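Local coordinates for protein GCN5-related N-acetyltransferase (Arthrobacter sp., PDB 2R1I) that probably transfers an acetyl group from acetyl-coenzyme A to an unidentified acceptor, at residues L85-N90 with P96-D101; V71-G76 with C123-S128; A117-S122 with R152-T157; I136-D139 with D144-R147; A33-Q38 with E77-L82. One frame throughout, in Å; residues are numbered along the deposited sequence.

Contact 1: L85-N90 with P96-D101; sequences LSFRPN and PVAILD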
# COMPACT_ATOMS: atom_id res chain seq x y z
N LEU A 85 -2.90 -9.74 4.79
CA LEU A 85 -2.51 -9.33 3.42
C LEU A 85 -3.56 -8.47 2.81
O LEU A 85 -4.73 -8.82 2.87
CB LEU A 85 -2.33 -10.52 2.50
CG LEU A 85 -1.13 -11.42 2.82
CD1 LEU A 85 -1.29 -12.82 2.21
CD2 LEU A 85 0.15 -10.76 2.31
N SER A 86 -3.19 -7.37 2.15
CA SER A 86 -4.13 -6.60 1.36
C SER A 86 -3.68 -6.60 -0.10
O SER A 86 -2.50 -6.65 -0.37
CB SER A 86 -4.23 -5.17 1.87
OG SER A 86 -3.03 -4.45 1.78
N PHE A 87 -4.67 -6.56 -0.97
CA PHE A 87 -4.49 -6.58 -2.43
C PHE A 87 -5.10 -5.36 -3.05
O PHE A 87 -6.16 -4.89 -2.62
CB PHE A 87 -5.18 -7.82 -2.97
CG PHE A 87 -4.53 -9.10 -2.56
CD1 PHE A 87 -4.81 -9.69 -1.34
CD2 PHE A 87 -3.58 -9.67 -3.38
CE1 PHE A 87 -4.14 -10.86 -0.97
CE2 PHE A 87 -2.91 -10.80 -3.04
CZ PHE A 87 -3.20 -11.42 -1.82
N ARG A 88 -4.46 -4.87 -4.11
CA ARG A 88 -4.98 -3.71 -4.83
C ARG A 88 -4.47 -3.77 -6.28
O ARG A 88 -3.42 -4.36 -6.56
CB ARG A 88 -4.52 -2.42 -4.16
CG ARG A 88 -3.05 -2.09 -4.35
CD ARG A 88 -2.53 -0.97 -3.47
NE ARG A 88 -1.19 -0.57 -3.87
CZ ARG A 88 -0.03 -1.06 -3.39
NH1 ARG A 88 0.01 -2.03 -2.49
NH2 ARG A 88 1.11 -0.56 -3.84
N PRO A 89 -5.19 -3.11 -7.19
CA PRO A 89 -4.63 -3.07 -8.55
C PRO A 89 -3.50 -1.99 -8.64
O PRO A 89 -3.40 -1.12 -7.77
CB PRO A 89 -5.81 -2.61 -9.40
CG PRO A 89 -7.00 -2.51 -8.53
CD PRO A 89 -6.51 -2.44 -7.12
N ASN A 90 -2.84 -1.93 -9.78
CA ASN A 90 -1.70 -1.02 -9.99
C ASN A 90 -1.58 -0.79 -11.49
O ASN A 90 -1.70 -1.73 -12.25
CB ASN A 90 -0.47 -1.62 -9.38
CG ASN A 90 0.74 -0.68 -9.41
OD1 ASN A 90 1.38 -0.59 -10.45
ND2 ASN A 90 1.07 -0.04 -8.29
N PRO A 96 -2.53 -8.01 -9.08
CA PRO A 96 -2.57 -7.13 -7.91
C PRO A 96 -1.14 -6.93 -7.33
O PRO A 96 -0.23 -7.74 -7.56
CB PRO A 96 -3.42 -7.89 -6.90
CG PRO A 96 -3.18 -9.29 -7.24
CD PRO A 96 -3.08 -9.34 -8.75
N VAL A 97 -0.99 -5.85 -6.56
CA VAL A 97 0.13 -5.62 -5.69
C VAL A 97 -0.40 -5.93 -4.28
O VAL A 97 -1.51 -5.53 -3.91
CB VAL A 97 0.70 -4.21 -5.75
CG1 VAL A 97 1.84 -4.02 -4.72
CG2 VAL A 97 1.23 -3.95 -7.20
N ALA A 98 0.42 -6.68 -3.50
CA ALA A 98 0.03 -7.06 -2.16
C ALA A 98 0.88 -6.33 -1.13
O ALA A 98 2.07 -6.05 -1.37
CB ALA A 98 0.17 -8.55 -1.98
N ILE A 99 0.28 -6.06 0.05
CA ILE A 99 1.01 -5.60 1.23
C ILE A 99 0.83 -6.62 2.33
O ILE A 99 -0.30 -7.10 2.58
CB ILE A 99 0.57 -4.18 1.71
CG1 ILE A 99 0.72 -3.10 0.60
CG2 ILE A 99 1.30 -3.71 2.97
CD1 ILE A 99 -0.11 -1.82 0.91
N LEU A 100 1.94 -6.92 2.99
CA LEU A 100 1.91 -7.60 4.30
C LEU A 100 1.56 -6.57 5.38
O LEU A 100 2.43 -5.93 5.97
CB LEU A 100 3.24 -8.28 4.57
CG LEU A 100 3.27 -9.18 5.83
CD1 LEU A 100 2.29 -10.36 5.66
CD2 LEU A 100 4.69 -9.71 6.11
N ASP A 101 0.25 -6.35 5.58
CA ASP A 101 -0.30 -5.35 6.50
C ASP A 101 0.16 -5.65 7.93
O ASP A 101 0.48 -4.74 8.70
CB ASP A 101 -1.85 -5.39 6.49
CG ASP A 101 -2.50 -4.87 5.22
OD1 ASP A 101 -1.82 -4.48 4.25
OD2 ASP A 101 -3.76 -4.89 5.19
O HOH W 1 -2.17 -3.78 -1.38
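The guanidinium of Arg88 spreads one face over Val97, with NH2 3.6 Å from Val97 CG1, and meets a water in its plane at the edge, 3.0 Å from Arg88 NH1. That water donates to Val97 O and, weakly, to Ser86 O, tying the cation to both backbones. Arg88 NH1 also approaches Ile99 CG1 obliquely. Arg88 CG leaves between its backbone N and carbonyl carbon (chi1 73°), and the extended chain runs alongside Val97 to NH2, which forms a salt bridge with Glu135. The Phe87 ring has Ala98 CB over one face, 4.0 Å from Phe87 CE2, and Pro96 at its edge, with Pro96 CG 3.9 Å from Phe87 CD2; Arg129 adds a cation-pi contact.

These side chains spring from the antiparallel hairpin of strands 81-88 and 97-104, in which Ser86 with Ile99 and Arg88 with Val97 are hydrogen-bonded pairs. Ser86 OG donates to Asp101 OD1 over 2.8 Å on its syn side, 18° out of the carboxylate plane. An alanine at Asp101 removes the carboxylate, and the Ser86 hydroxyl would probably be left to turn without this acceptor. One face is hydrocarbon (Leu85, Phe87, Ala98, Leu100) and meets helix 109-128; the other mixes Ser86 and Arg88 with Val97 and Ile99 and turns toward the second subunit. The charge of buried Arg88 is met within its own chain by Glu135, and by the water.

Contact 2: V71-G76 with C123-S128; sequences VVLLAG and CGLVRS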
# COMPACT_ATOMS: atom_id res chain seq x y z
N VAL A 71 -6.92 -10.58 3.15
CA VAL A 71 -6.88 -12.01 3.41
C VAL A 71 -6.08 -12.21 4.69
O VAL A 71 -5.07 -11.54 4.93
CB VAL A 71 -6.21 -12.76 2.21
CG1 VAL A 71 -5.90 -14.25 2.63
CG2 VAL A 71 -7.05 -12.62 0.89
N VAL A 72 -6.55 -13.11 5.55
CA VAL A 72 -5.88 -13.40 6.84
C VAL A 72 -5.51 -14.89 6.83
O VAL A 72 -6.32 -15.75 6.48
CB VAL A 72 -6.73 -13.05 8.06
CG1 VAL A 72 -6.05 -13.58 9.36
CG2 VAL A 72 -7.02 -11.52 8.08
N LEU A 73 -4.24 -15.14 7.14
CA LEU A 73 -3.69 -16.51 7.30
C LEU A 73 -3.45 -16.77 8.79
O LEU A 73 -2.97 -15.86 9.51
CB LEU A 73 -2.42 -16.79 6.48
CG LEU A 73 -2.50 -16.58 4.97
CD1 LEU A 73 -1.17 -16.87 4.31
CD2 LEU A 73 -3.63 -17.41 4.37
N LEU A 74 -3.78 -17.99 9.25
CA LEU A 74 -3.66 -18.40 10.63
C LEU A 74 -2.68 -19.57 10.74
O LEU A 74 -2.72 -20.48 9.92
CB LEU A 74 -5.00 -18.86 11.20
CG LEU A 74 -6.10 -17.79 11.25
CD1 LEU A 74 -7.42 -18.41 11.60
CD2 LEU A 74 -5.72 -16.73 12.25
N ALA A 75 -1.81 -19.50 11.75
CA ALA A 75 -0.80 -20.54 12.06
C ALA A 75 -1.06 -21.04 13.49
O ALA A 75 -1.20 -20.24 14.42
CB ALA A 75 0.57 -19.95 11.98
N GLY A 76 -1.11 -22.36 13.62
CA GLY A 76 -1.29 -23.01 14.92
C GLY A 76 -2.68 -23.56 15.09
O GLY A 76 -3.63 -23.13 14.46
N CYS A 123 3.57 -15.42 0.45
CA CYS A 123 4.13 -15.29 -0.88
C CYS A 123 3.42 -16.22 -1.89
O CYS A 123 3.14 -15.82 -3.01
CB CYS A 123 5.62 -15.56 -0.86
SG CYS A 123 6.57 -14.34 0.00
N GLY A 124 3.13 -17.45 -1.47
CA GLY A 124 2.40 -18.39 -2.29
C GLY A 124 1.01 -17.93 -2.68
O GLY A 124 0.58 -18.05 -3.81
N LEU A 125 0.31 -17.39 -1.70
CA LEU A 125 -1.02 -16.87 -1.95
C LEU A 125 -0.99 -15.68 -2.91
O LEU A 125 -1.81 -15.62 -3.81
CB LEU A 125 -1.69 -16.53 -0.63
CG LEU A 125 -3.19 -16.31 -0.69
CD1 LEU A 125 -3.89 -16.98 0.46
CD2 LEU A 125 -3.42 -14.83 -0.71
N VAL A 126 -0.04 -14.76 -2.75
CA VAL A 126 0.13 -13.64 -3.68
C VAL A 126 0.37 -14.13 -5.12
O VAL A 126 -0.29 -13.67 -6.06
CB VAL A 126 1.22 -12.63 -3.18
CG1 VAL A 126 1.49 -11.54 -4.25
CG2 VAL A 126 0.84 -12.03 -1.80
N ARG A 127 1.30 -15.08 -5.27
CA ARG A 127 1.57 -15.67 -6.59
C ARG A 127 0.29 -16.27 -7.18
O ARG A 127 0.04 -16.11 -8.38
CB ARG A 127 2.64 -16.76 -6.49
CG ARG A 127 4.09 -16.26 -6.58
CD ARG A 127 5.14 -17.41 -6.93
NE ARG A 127 6.49 -16.99 -6.57
CZ ARG A 127 7.07 -17.20 -5.37
NH1 ARG A 127 6.42 -17.86 -4.40
NH2 ARG A 127 8.31 -16.76 -5.16
N SER A 128 -0.48 -16.98 -6.36
CA SER A 128 -1.71 -17.64 -6.81
C SER A 128 -2.71 -16.65 -7.35
O SER A 128 -3.48 -17.00 -8.25
CB SER A 128 -2.37 -18.49 -5.71
OG SER A 128 -3.12 -17.75 -4.73
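Leu125 reaches from helix 109-128 onto strand 70-75 with a single methyl, CD1, which touches two strand residues. Leu73 CD2 lies 3.9 Å from Leu125 CD1, the two side chains running antiparallel alongside each other. Val71 CG1 is 4.0 Å from Leu125 CD1 and is met at a slant. Val71 and Leu73, two apart on the strand, both direct their side chains to the helix. Leu125 sends CG anti to its backbone N (chi1 -165°), which carries the isobutyl group out from the helix toward the sheet; the residue occupies two conformers, so the exact placing of CD1 holds for one of them.

A second shell surrounds these groups. Phe87, on the neighbouring strand 81-88, packs on both Leu125 and Val71, and Leu73 is covered further along the helix by Leu118, Ala121 and Ser122. Backbone pairing of Val71 with Leu85 and of Leu73 with Ala83 holds the strand in the sheet. On the helix, Ser128 OG donates to Leu125 O over 2.7 Å, tilted 18° from the carbonyl plane, an additional side-chain bond in the last turn. Arg127 lies on the outer side, its NE paired with the C-terminal carboxylate of Leu172 of the second subunit.

No hydrogen bond crosses between residues 71-76 and 123-128. In this piece of the GNAT core, helix laid on sheet, the two segments are joined by methyl contacts alone, which depend on close fit rather than on bond direction.

Contact 3: A117-S122 with R152-T157; sequences ALLAAS and RGFTNT. With EDO (1,2-ethanediol), chain J.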
# COMPACT_ATOMS: atom_id res chain seq x y z
N ALA A 117 6.93 -19.34 8.58
CA ALA A 117 5.89 -20.12 7.86
C ALA A 117 4.76 -19.23 7.28
O ALA A 117 4.27 -19.44 6.17
CB ALA A 117 5.26 -21.19 8.85
N LEU A 118 4.35 -18.25 8.07
CA LEU A 118 3.29 -17.36 7.63
C LEU A 118 3.75 -16.54 6.41
O LEU A 118 2.96 -16.31 5.48
CB LEU A 118 2.86 -16.48 8.80
CG LEU A 118 1.89 -17.17 9.77
CD1 LEU A 118 1.83 -16.44 11.11
CD2 LEU A 118 0.46 -17.26 9.13
N LEU A 119 5.01 -16.09 6.45
CA LEU A 119 5.55 -15.29 5.33
C LEU A 119 5.59 -16.12 4.03
O LEU A 119 5.20 -15.67 2.96
CB LEU A 119 6.91 -14.67 5.67
CG LEU A 119 7.56 -13.89 4.51
CD1 LEU A 119 6.59 -12.75 4.07
CD2 LEU A 119 8.93 -13.35 4.89
N ALA A 120 6.08 -17.35 4.13
CA ALA A 120 6.14 -18.23 2.98
C ALA A 120 4.75 -18.52 2.41
O ALA A 120 4.55 -18.51 1.18
CB ALA A 120 6.93 -19.54 3.36
N ALA A 121 3.78 -18.78 3.27
CA ALA A 121 2.42 -19.02 2.82
C ALA A 121 1.84 -17.76 2.12
O ALA A 121 1.12 -17.87 1.12
CB ALA A 121 1.53 -19.45 4.00
N SER A 122 2.16 -16.57 2.66
CA SER A 122 1.73 -15.27 2.07
C SER A 122 2.29 -15.10 0.66
O SER A 122 1.58 -14.76 -0.26
CB SER A 122 2.17 -14.09 2.94
OG SER A 122 1.60 -14.16 4.27
N ARG A 152 14.80 -13.12 4.25
CA ARG A 152 13.74 -13.82 3.48
C ARG A 152 13.33 -13.02 2.21
O ARG A 152 12.15 -12.94 1.86
CB ARG A 152 12.53 -14.07 4.37
CG ARG A 152 12.80 -15.14 5.40
CD ARG A 152 11.86 -15.08 6.58
NE ARG A 152 12.26 -16.10 7.55
CZ ARG A 152 13.25 -15.98 8.44
NH1 ARG A 152 14.00 -14.89 8.51
NH2 ARG A 152 13.52 -16.99 9.26
N GLY A 153 14.31 -12.41 1.55
CA GLY A 153 14.12 -11.92 0.18
C GLY A 153 13.63 -10.50 0.00
O GLY A 153 13.41 -10.06 -1.13
N PHE A 154 13.43 -9.79 1.11
CA PHE A 154 13.01 -8.39 1.02
C PHE A 154 14.16 -7.41 1.03
O PHE A 154 15.15 -7.64 1.71
CB PHE A 154 12.05 -8.02 2.16
CG PHE A 154 10.71 -8.64 2.03
CD1 PHE A 154 10.51 -9.97 2.37
CD2 PHE A 154 9.61 -7.88 1.58
CE1 PHE A 154 9.27 -10.56 2.24
CE2 PHE A 154 8.34 -8.45 1.44
CZ PHE A 154 8.16 -9.81 1.77
N THR A 155 14.02 -6.31 0.29
CA THR A 155 14.99 -5.21 0.32
C THR A 155 14.31 -3.86 0.47
O THR A 155 13.15 -3.71 0.12
CB THR A 155 15.86 -5.21 -0.94
OG1 THR A 155 16.87 -4.18 -0.82
CG2 THR A 155 15.05 -5.00 -2.16
N ASN A 156 15.00 -2.87 1.05
CA ASN A 156 14.45 -1.50 1.14
C ASN A 156 15.10 -0.55 0.15
O ASN A 156 14.80 0.64 0.12
CB ASN A 156 14.56 -0.94 2.57
CG ASN A 156 15.99 -0.82 3.06
OD1 ASN A 156 16.94 -0.78 2.27
ND2 ASN A 156 16.15 -0.76 4.37
N THR A 157 15.99 -1.08 -0.69
CA THR A 157 16.65 -0.25 -1.69
C THR A 157 16.49 -0.94 -3.04
O THR A 157 16.59 -2.15 -3.14
CB THR A 157 18.14 -0.00 -1.32
OG1 THR A 157 18.86 -1.23 -1.35
CG2 THR A 157 18.28 0.60 0.09
C1 EDO J . 13.29 -8.25 -5.20
O1 EDO J . 12.80 -9.48 -4.70
C2 EDO J . 14.39 -7.75 -4.29
O2 EDO J . 13.90 -7.71 -2.95
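Leu119 of helix 109-128 packs against the loop that follows helix 143-150 in this GNAT fold, through Arg152 and Phe154. The apolar contacts belong to the two methyls of Leu119. CD2 lies 3.7 Å from Arg152 CB and 3.9 Å from Phe154 CE1, in the corner between the arginine chain and the ring, while CD1 touches Phe154 CZ at 4.0 Å; the ring is met obliquely. CG of Leu119 stands anti to the backbone N (chi1 177°), which extends both methyls toward the loop. Phe148 and Tyr149 of helix 143-150 also rest on Leu119.

Polar groups work around this core. Arg152 offers Leu119 its aliphatic part, CB and CD, while its guanidinium reaches past, NE to Ser116 OG and NH1 to Phe148 O. Thr155 OG1 donates in the carbonyl plane to a lone pair of Thr157 O, 3.1 Å away, bridging the loop across Asn156. A valine at Thr155 lacks the hydroxyl, and Thr157 O would probably be left without this mate and the loop freer to shift. A 1,2-ethanediol, probably from the crystallisation liquor, lies with O2 3.0 Å from Gly153 O, and is hydrogen-bonded to Glu171 N of the second subunit.

Within the helix, Leu118 O accepts both Ser122 N and Ser122 OG, which come from opposite faces of its plane, the hydroxyl at 2.8 Å.

Contact 4: I136-D139 with D144-R147; sequences INVD and DARR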
# COMPACT_ATOMS: atom_id res chain seq x y z
N ILE A 136 6.05 -4.21 2.29
CA ILE A 136 5.90 -4.04 3.73
C ILE A 136 6.39 -2.66 4.09
O ILE A 136 7.34 -2.15 3.47
CB ILE A 136 6.74 -5.01 4.55
CG1 ILE A 136 6.87 -6.38 3.93
CG2 ILE A 136 6.16 -5.22 5.97
CD1 ILE A 136 7.94 -7.23 4.70
N ASN A 137 5.77 -2.06 5.10
CA ASN A 137 6.30 -0.86 5.71
C ASN A 137 6.77 -1.24 7.13
O ASN A 137 6.01 -1.88 7.88
CB ASN A 137 5.25 0.25 5.62
CG ASN A 137 4.83 0.53 4.14
OD1 ASN A 137 3.68 0.29 3.75
ND2 ASN A 137 5.79 1.01 3.32
N VAL A 138 8.00 -0.90 7.45
CA VAL A 138 8.68 -1.34 8.68
C VAL A 138 9.32 -0.15 9.41
O VAL A 138 9.99 0.68 8.79
CB VAL A 138 9.82 -2.36 8.37
CG1 VAL A 138 10.50 -2.86 9.66
CG2 VAL A 138 9.31 -3.53 7.53
N ASP A 139 9.12 -0.04 10.72
CA ASP A 139 9.79 1.02 11.49
C ASP A 139 11.29 0.81 11.45
O ASP A 139 11.77 -0.31 11.68
CB ASP A 139 9.27 1.03 12.94
CG ASP A 139 9.81 2.22 13.76
OD1 ASP A 139 11.03 2.55 13.70
OD2 ASP A 139 8.98 2.84 14.46
N ASP A 144 14.86 -6.10 14.64
CA ASP A 144 14.51 -7.53 14.62
C ASP A 144 13.66 -7.85 13.37
O ASP A 144 13.91 -8.84 12.69
CB ASP A 144 13.74 -7.95 15.88
CG ASP A 144 14.62 -8.03 17.14
OD1 ASP A 144 15.88 -7.89 17.12
OD2 ASP A 144 14.00 -8.24 18.20
N ALA A 145 12.66 -7.02 13.09
CA ALA A 145 11.80 -7.22 11.91
C ALA A 145 12.61 -7.02 10.63
O ALA A 145 12.53 -7.80 9.67
CB ALA A 145 10.60 -6.28 11.95
N ARG A 146 13.44 -5.99 10.63
CA ARG A 146 14.28 -5.74 9.47
C ARG A 146 15.21 -6.94 9.18
O ARG A 146 15.32 -7.37 8.03
CB ARG A 146 15.08 -4.44 9.62
CG ARG A 146 14.21 -3.20 9.81
CD ARG A 146 15.04 -1.99 10.07
NE ARG A 146 15.95 -1.65 8.98
CZ ARG A 146 16.80 -0.62 9.02
NH1 ARG A 146 16.84 0.18 10.08
NH2 ARG A 146 17.59 -0.37 8.00
N ARG A 147 15.84 -7.49 10.20
CA ARG A 147 16.74 -8.64 10.00
C ARG A 147 15.98 -9.85 9.47
O ARG A 147 16.47 -10.58 8.59
CB ARG A 147 17.46 -9.01 11.29
CG ARG A 147 18.55 -10.09 11.14
CD ARG A 147 19.31 -10.32 12.47
NE ARG A 147 18.40 -10.08 13.60
CZ ARG A 147 18.52 -9.11 14.51
NH1 ARG A 147 19.56 -8.28 14.54
NH2 ARG A 147 17.56 -9.00 15.44
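Strand 133-139 and helix 143-150 come nearest at Val138 and Arg146, whose CA atoms are 7.2 Å apart. This is a beta-alpha unit of the GNAT fold with a short connection, in which the chain leaves the strand at Asp139 and after a few residues folds back as a helix beside it.

Val138 CG1, anti to the backbone N (chi1 -178°), does the touching from the strand side. It meets the stem of Arg146 at CG, 3.7 Å away, crossing it at a slant, and lies 4.1 Å from Ala145 CB, so one methyl packs on two neighbouring helix residues. Further along its chain, Arg146 passes CD at 4.0 Å from Asp139 O. Here the arginine bends (chi3 62°), which puts its charged end where NH1 bonds to Gly140 O in the connecting loop and NE to Tyr168 OH of the second subunit; Glu163 of that subunit adds a long, weak ion pair. Arg146 thus links helix, loop and dimer interface, while its hydrocarbon stem covers Val138.

Two aspartates tie up backbone N-H groups: Asp139 OD1 accepts from Glu141 N in the connecting loop, and Asp142 OD1 from Ala145 N at the start of the helix. Residues 136-139 also pair antiparallel with a strand of the second subunit, continuing the sheet across the interface. On the helix, Arg147 presents a guanidinium edge in plane to Asp144, with NH2 2.6 Å from OD1 in a salt bridge.

Contact 5: A33-Q38 with E77-L82; sequences AATVAQ and EPPTGL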
# COMPACT_ATOMS: atom_id res chain seq x y z
N ALA A 33 -14.12 -14.91 12.13
CA ALA A 33 -14.09 -13.46 12.45
C ALA A 33 -13.83 -13.16 13.94
O ALA A 33 -12.99 -12.28 14.27
CB ALA A 33 -15.32 -12.70 11.92
N ALA A 34 -14.50 -13.87 14.84
CA ALA A 34 -14.32 -13.61 16.25
C ALA A 34 -12.92 -13.99 16.74
O ALA A 34 -12.32 -13.25 17.56
CB ALA A 34 -15.45 -14.28 17.11
N THR A 35 -12.41 -15.12 16.26
CA THR A 35 -11.08 -15.59 16.60
C THR A 35 -10.04 -14.56 16.22
O THR A 35 -9.19 -14.13 17.03
CB THR A 35 -10.80 -16.95 15.91
OG1 THR A 35 -11.63 -17.94 16.53
CG2 THR A 35 -9.32 -17.41 16.03
N VAL A 36 -10.15 -14.12 14.99
CA VAL A 36 -9.20 -13.14 14.40
C VAL A 36 -9.29 -11.81 15.15
O VAL A 36 -8.28 -11.20 15.48
CB VAL A 36 -9.38 -12.96 12.89
CG1 VAL A 36 -8.46 -11.85 12.38
CG2 VAL A 36 -9.04 -14.27 12.15
N ALA A 37 -10.53 -11.37 15.42
CA ALA A 37 -10.77 -10.13 16.18
C ALA A 37 -10.04 -10.15 17.52
O ALA A 37 -9.33 -9.20 17.88
CB ALA A 37 -12.26 -9.90 16.39
N GLN A 38 -10.17 -11.25 18.24
CA GLN A 38 -9.55 -11.41 19.55
C GLN A 38 -8.03 -11.48 19.47
O GLN A 38 -7.33 -10.84 20.28
CB GLN A 38 -10.07 -12.66 20.24
CG GLN A 38 -9.68 -12.79 21.69
CD GLN A 38 -10.32 -11.71 22.58
OE1 GLN A 38 -11.55 -11.59 22.67
NE2 GLN A 38 -9.47 -10.92 23.23
N GLU A 77 -2.81 -24.55 15.97
CA GLU A 77 -4.13 -25.00 16.36
C GLU A 77 -4.04 -25.31 17.86
O GLU A 77 -3.43 -26.29 18.25
CB GLU A 77 -4.57 -26.20 15.51
CG GLU A 77 -6.03 -26.63 15.75
CD GLU A 77 -7.02 -25.46 15.66
OE1 GLU A 77 -7.02 -24.76 14.61
OE2 GLU A 77 -7.79 -25.26 16.63
N PRO A 78 -4.58 -24.42 18.71
CA PRO A 78 -5.31 -23.21 18.32
C PRO A 78 -4.39 -22.19 17.64
O PRO A 78 -3.18 -22.23 17.83
CB PRO A 78 -5.79 -22.66 19.67
CG PRO A 78 -4.74 -23.12 20.64
CD PRO A 78 -4.42 -24.52 20.17
N PRO A 79 -4.95 -21.28 16.82
CA PRO A 79 -4.05 -20.29 16.21
C PRO A 79 -3.30 -19.38 17.21
O PRO A 79 -3.91 -18.82 18.14
CB PRO A 79 -4.98 -19.48 15.32
CG PRO A 79 -6.25 -20.25 15.19
CD PRO A 79 -6.34 -21.13 16.40
N THR A 80 -1.99 -19.26 17.03
CA THR A 80 -1.16 -18.37 17.85
C THR A 80 -0.38 -17.30 17.07
O THR A 80 0.34 -16.47 17.67
CB THR A 80 -0.18 -19.17 18.70
OG1 THR A 80 0.67 -19.94 17.84
CG2 THR A 80 -0.95 -20.12 19.63
N GLY A 81 -0.51 -17.35 15.76
CA GLY A 81 0.05 -16.34 14.86
C GLY A 81 -0.84 -16.10 13.66
O GLY A 81 -1.59 -16.97 13.23
N LEU A 82 -0.70 -14.93 13.09
CA LEU A 82 -1.46 -14.58 11.90
C LEU A 82 -0.71 -13.63 11.00
O LEU A 82 0.23 -12.94 11.46
CB LEU A 82 -2.83 -14.02 12.30
CG LEU A 82 -2.99 -12.71 13.05
CD1 LEU A 82 -2.67 -11.47 12.20
CD2 LEU A 82 -4.44 -12.58 13.55
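Val36 and Leu82 make the inner of two apolar touches between helix 33-47 and the start of strand 81-88: Val36 CG1 lies 4.2 Å from Leu82 CD2. Val36 CG1 points anti to the backbone N (chi1 175°), and Leu82 directs its side chain to the helix to meet it. The outer touch, between partly exposed residues, has Thr35 CG2 4.3 Å from Pro79 CG. It is a methyl of Thr35 that faces the proline, and the contact is hydrocarbon on both sides.

The Val36-Leu82 pair lies on the sheet face away from helix 109-128, where helix 33-47 packs in the GNAT fold; Pro79 extends the contact from the loop before the strand. Val36 also meets Val72, Leu74 and, from helix 54-64, Leu61; Leu82 is further covered by Met39 and Leu40, while Pro79 shares Met39.

Backbone bonds run within or beside the segments. The helix is regular here, with Ala37 N donating to Ala33 O at 2.9 Å. On the other side, Thr80 and Gly81 both face Ala75 in a classic beta bulge. Thr80 N lies 2.9 Å from Ala75 O. The peptide bond before Pro78 is cis, within the connection from strand 70-75 to this bulge, just before Pro79.

One side-chain polar bond lies on the exposed flank of the helix, where Gln38 NE2 reaches Asp42 OD1.

Contacts 1, 2 and 3 are buried, whereas contacts 4 and 5 are only partly so. Contact 1 alone joins strands by backbone hydrogen bonds; the others pack helix or loop through a few carbon atoms. Contacts 2 and 3 share helix 109-128, successive turns of which cover strand 70-75 and the loop 152-157; Leu73 and Leu118 touch between them. Contact 5 shares strand 81-88 with contact 1 but uses the other sheet face from contact 2. Phe154 of contact 3 packs on Ile136 of contact 4. Contacts 1 to 4 reach the second subunit, with arginines at several of these places, while contact 5 touches no other chain.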